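Local coordinates for protein globin (Bacillus anthracis, PDB 5V3T) that binds heme as a group II truncated hemoglobin, here with cyanide in the pocket, and probably takes part in oxygen binding or transport, at residues A[16-19]-A[20-24]; A[97-101]-A[102-106]. One frame throughout, in Å; residues are numbered along the deposited sequence.

Interaction 1: residues A[16-19]-A[20-24]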
loop_
_atom_site.group_PDB
_atom_site.type_symbol
_atom_site.label_atom_id
_atom_site.label_comp_id
_atom_site.label_asym_id
_atom_site.label_seq_id
_atom_site.Cartn_x
_atom_site.Cartn_y
_atom_site.Cartn_z
ATOM N N GLN A 16 -17.942 18.119 -5.077
ATOM C CA GLN A 16 -17.370 19.348 -4.514
ATOM C C GLN A 16 -16.941 19.178 -3.062
ATOM O O GLN A 16 -15.927 19.737 -2.646
ATOM C CB GLN A 16 -18.370 20.509 -4.647
ATOM C CG GLN A 16 -18.586 20.943 -6.091
ATOM C CD GLN A 16 -19.730 21.933 -6.248
ATOM O OE1 GLN A 16 -20.766 21.814 -5.595
ATOM N NE2 GLN A 16 -19.535 22.926 -7.100
ATOM N N CYS A 17 -17.696 18.400 -2.288
ATOM C CA CYS A 17 -17.317 18.155 -0.906
ATOM C C CYS A 17 -16.138 17.194 -0.817
ATOM O O CYS A 17 -15.212 17.438 -0.061
ATOM C CB CYS A 17 -18.485 17.606 -0.089
ATOM S SG CYS A 17 -18.049 17.238 1.643
ATOM N N ILE A 18 -16.161 16.112 -1.600
ATOM C CA ILE A 18 -15.050 15.149 -1.590
ATOM C C ILE A 18 -13.727 15.803 -2.003
ATOM O O ILE A 18 -12.676 15.520 -1.407
ATOM C CB ILE A 18 -15.364 13.939 -2.500
ATOM C CG1 ILE A 18 -16.548 13.152 -1.916
ATOM C CG2 ILE A 18 -14.131 13.038 -2.684
ATOM C CD1 ILE A 18 -16.307 12.643 -0.507
ATOM N N GLU A 19 -13.775 16.683 -3.004
ATOM C CA GLU A 19 -12.580 17.414 -3.445
ATOM C C GLU A 19 -11.953 18.132 -2.251
ATOM O O GLU A 19 -10.771 17.963 -1.948
ATOM C CB GLU A 19 -12.920 18.429 -4.544
ATOM C CG GLU A 19 -13.273 17.810 -5.882
ATOM C CD GLU A 19 -12.075 17.228 -6.621
ATOM O OE1 GLU A 19 -10.982 17.837 -6.563
ATOM O OE2 GLU A 19 -12.237 16.160 -7.256
ATOM N N ILE A 20 -12.767 18.917 -1.556
ATOM C CA ILE A 20 -12.280 19.736 -0.455
ATOM C C ILE A 20 -11.888 18.906 0.762
ATOM O O ILE A 20 -10.887 19.203 1.422
ATOM C CB ILE A 20 -13.346 20.764 -0.025
ATOM C CG1 ILE A 20 -13.698 21.672 -1.202
ATOM C CG2 ILE A 20 -12.857 21.588 1.150
ATOM C CD1 ILE A 20 -14.880 22.580 -0.930
ATOM N N LEU A 21 -12.661 17.861 1.048
ATOM C CA LEU A 21 -12.382 17.009 2.200
ATOM C C LEU A 21 -11.026 16.348 2.042
ATOM O O LEU A 21 -10.196 16.386 2.953
ATOM C CB LEU A 21 -13.490 15.960 2.391
ATOM C CG LEU A 21 -13.336 14.929 3.517
ATOM C CD1 LEU A 21 -13.397 15.588 4.887
ATOM C CD2 LEU A 21 -14.420 13.868 3.401
ATOM N N VAL A 22 -10.781 15.782 0.862
ATOM C CA VAL A 22 -9.564 15.018 0.634
ATOM C C VAL A 22 -8.341 15.929 0.540
ATOM O O VAL A 22 -7.286 15.617 1.103
ATOM C CB VAL A 22 -9.702 14.154 -0.635
ATOM C CG1 VAL A 22 -8.368 13.495 -1.016
ATOM C CG2 VAL A 22 -10.768 13.103 -0.400
ATOM N N ASP A 23 -8.489 17.074 -0.122
ATOM C CA ASP A 23 -7.392 18.038 -0.178
ATOM C C ASP A 23 -7.048 18.502 1.238
ATOM O O ASP A 23 -5.874 18.598 1.608
ATOM C CB ASP A 23 -7.752 19.220 -1.077
ATOM C CG ASP A 23 -7.694 18.862 -2.554
ATOM O OD1 ASP A 23 -7.105 17.814 -2.894
ATOM O OD2 ASP A 23 -8.245 19.617 -3.379
ATOM N N THR A 24 -8.080 18.769 2.037
ATOM C CA THR A 24 -7.885 19.171 3.431
ATOM C C THR A 24 -7.275 18.023 4.242
ATOM O O THR A 24 -6.336 18.231 5.017
ATOM C CB THR A 24 -9.210 19.618 4.073
ATOM O OG1 THR A 24 -9.711 20.747 3.348
ATOM C CG2 THR A 24 -9.024 19.992 5.543
#
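Within helix 14-31 of this truncated globin, Ile-18 and Val-22 stand one turn apart on a buried face, their CG2 methyls 4.1 Å from each other and the side chains slanting across one another. Val-22 CG2 also lies 3.2 Å from Ile-18 O, because that methyl sits beside its own backbone N while CG1 is anti to it (chi1 172°). The backbone ladder supplies the helical evidence: Leu-21 N donates to Cys-17 O at 2.8 Å, and Val-22 N to Ile-18 O at 3.0 Å. The bond from Ile-20 N to Gln-16 O is weak, and Ile-20 CG1 lies 3.3 Å from the same oxygen.

In the all-helical globin fold this helix presents different faces to different neighbours: Ile-18 and Val-22 meet helix 44-57, whereas Leu-21 packs on helix 84-101. On the polar side, Asp-23 N bonds to Glu-19 O at 3.1 Å. The carboxylates of these two residues approach to 4.6 Å between Glu-19 OE1 and Asp-23 OD2, a like-charge proximity probably offset by Lys-51, whose NZ forms salt bridges with Glu-19 OE1 and Asp-23 OD1. Ile-20 O, next in the chain after Glu-19, accepts both N and OG1 of Thr-24, a turn further along, the latter at 2.7 Å, from opposite faces of the carbonyl plane.

Interaction 2: residues A[97-101]-A[102-106]; sequences AMDDT and GVHGH. With SO4 (sulfate ion), chain F.
Met-98 O and Val-103 N form the defining bond of a Schellman motif that closes helix 84-101, 2.9 Å long and close to straight. The second backbone bond runs from Gly-102 N to Asp-99 O at 3.1 Å; it is more bent, and its donor lies above the carbonyl plane. Gly-102 makes the reversal with a positive phi of 79°, a region of backbone angles that by itself favours glycine.

The apolar part brings Met-98 CB and Val-103 CB to 4.0 Å across the turn. Val-103 CG2 lies alongside Thr-101 OG1, 3.3 Å away. With chi1 at 58°, that hydroxyl folds back between its own backbone N and carbonyl carbon and donates to Ala-97 O at 2.8 Å; Thr-101 N reaches the same oxygen from the opposite face.

The polar contacts extend to His-104. A water in the plane of its ring joins NE2 to Asp-99 O, donating to the latter, while ND1 and Gly-105 N both donate to sulfate O4, the Gly-105 bond being 3.2 Å long. Arg-108 NH1 forms a salt bridge with Asp-99 OD1 and also donates to Val-103 O; the Asp-99 carboxylate is turned 15° from the imidazole plane.

With both ring nitrogens engaged, the rotation of His-104 is probably restrained in this crystal, and the sulfate, probably from the crystallisation liquor, would tend to favour a protonated imidazole.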
loop_
_atom_site.group_PDB
_atom_site.type_symbol
_atom_site.label_atom_id
_atom_site.label_comp_id
_atom_site.label_asym_id
_atom_site.label_seq_id
_atom_site.Cartn_x
_atom_site.Cartn_y
_atom_site.Cartn_z
ATOM N N ALA A 97 -10.358 17.110 9.131
ATOM C CA ALA A 97 -10.768 17.474 7.777
ATOM C C ALA A 97 -12.296 17.607 7.693
ATOM O O ALA A 97 -12.813 18.519 7.053
ATOM C CB ALA A 97 -10.266 16.445 6.767
ATOM N N MET A 98 -13.010 16.696 8.347
ATOM C CA MET A 98 -14.460 16.738 8.349
ATOM C C MET A 98 -14.967 17.976 9.088
ATOM O O MET A 98 -15.927 18.606 8.653
ATOM C CB MET A 98 -15.047 15.478 8.980
ATOM C CG MET A 98 -14.960 14.229 8.095
ATOM S SD MET A 98 -15.603 12.784 8.963
ATOM C CE MET A 98 -15.858 11.693 7.559
ATOM N N ASP A 99 -14.340 18.298 10.220
ATOM C CA ASP A 99 -14.675 19.514 10.938
ATOM C C ASP A 99 -14.488 20.723 10.019
ATOM O O ASP A 99 -15.401 21.535 9.843
ATOM C CB ASP A 99 -13.821 19.653 12.203
ATOM C CG ASP A 99 -14.261 18.711 13.314
ATOM O OD1 ASP A 99 -15.324 18.068 13.172
ATOM O OD2 ASP A 99 -13.551 18.620 14.338
ATOM N N ASP A 100 -13.326 20.802 9.384
ATOM C CA ASP A 100 -12.985 21.949 8.548
ATOM C C ASP A 100 -13.910 22.053 7.338
ATOM O O ASP A 100 -14.181 23.143 6.841
ATOM C CB ASP A 100 -11.558 21.818 8.041
ATOM C CG ASP A 100 -10.516 22.096 9.118
ATOM O OD1 ASP A 100 -10.884 22.350 10.283
ATOM O OD2 ASP A 100 -9.323 21.997 8.786
ATOM N N THR A 101 -14.403 20.917 6.874
ATOM C CA THR A 101 -15.209 20.929 5.665
ATOM C C THR A 101 -16.697 20.976 5.973
ATOM O O THR A 101 -17.517 21.016 5.054
ATOM C CB THR A 101 -14.906 19.700 4.790
ATOM O OG1 THR A 101 -15.144 18.514 5.544
ATOM C CG2 THR A 101 -13.459 19.719 4.368
ATOM N N GLY A 102 -17.047 20.968 7.262
ATOM C CA GLY A 102 -18.434 21.135 7.676
ATOM C C GLY A 102 -19.301 19.889 7.546
ATOM O O GLY A 102 -20.510 19.967 7.325
ATOM N N VAL A 103 -18.681 18.732 7.693
ATOM C CA VAL A 103 -19.398 17.456 7.618
ATOM C C VAL A 103 -19.922 17.046 8.997
ATOM O O VAL A 103 -19.144 16.811 9.933
ATOM C CB VAL A 103 -18.487 16.363 7.043
ATOM C CG1 VAL A 103 -19.231 15.034 6.986
ATOM C CG2 VAL A 103 -17.989 16.781 5.661
ATOM N N HIS A 104 -21.241 17.006 9.143
ATOM C CA HIS A 104 -21.839 16.730 10.443
ATOM C C HIS A 104 -23.077 15.845 10.330
ATOM O O HIS A 104 -23.453 15.428 9.240
ATOM C CB HIS A 104 -22.181 18.043 11.149
ATOM C CG HIS A 104 -20.976 18.855 11.510
ATOM N ND1 HIS A 104 -20.146 18.516 12.557
ATOM C CD2 HIS A 104 -20.436 19.960 10.944
ATOM C CE1 HIS A 104 -19.164 19.400 12.640
ATOM N NE2 HIS A 104 -19.316 20.284 11.672
ATOM N N GLY A 105 -23.695 15.549 11.470
ATOM C CA GLY A 105 -24.934 14.792 11.495
ATOM C C GLY A 105 -24.810 13.326 11.131
ATOM O O GLY A 105 -23.753 12.725 11.311
ATOM N N HIS A 106 -25.896 12.751 10.620
ATOM C CA HIS A 106 -25.930 11.319 10.366
ATOM C C HIS A 106 -24.973 10.925 9.263
ATOM O O HIS A 106 -24.383 9.854 9.328
ATOM C CB HIS A 106 -27.341 10.842 10.003
ATOM C CG HIS A 106 -28.311 10.898 11.142
ATOM N ND1 HIS A 106 -28.198 10.091 12.255
ATOM C CD2 HIS A 106 -29.422 11.651 11.333
ATOM C CE1 HIS A 106 -29.186 10.359 13.090
ATOM N NE2 HIS A 106 -29.945 11.298 12.553
HETATM S S SO4 F . -23.108 16.915 14.944
HETATM O O1 SO4 F . -23.959 15.744 15.095
HETATM O O2 SO4 F . -23.895 18.002 14.383
HETATM O O3 SO4 F . -22.589 17.335 16.238
HETATM O O4 SO4 F . -22.033 16.585 14.018
HETATM O O HOH W 1 -17.356 21.924 11.496
#

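Interaction 1 comes first along the chain, within helix 14-31; interaction 2 follows at the end of helix 84-101 and the turn into helix 105-122. Their centres are 11 Å apart, yet they meet directly: Leu-21 CD1 packs 3.5 Å from Thr-101 OG1, and Ile-20 CG2 lies 3.8 Å from Thr-101 CG2. Leu-21 also touches Ala-97 and Met-98, and Cys-17 reaches Val-103 beyond the helix end. These contacts dock helix 14-31 against the last turn of helix 84-101. Val-22 approaches bound heme and cyanide to about 8 Å by its side chain, while the Met-98 side chain is about 10 Å from heme, consistent with both interactions lying behind the residues that line the pocket.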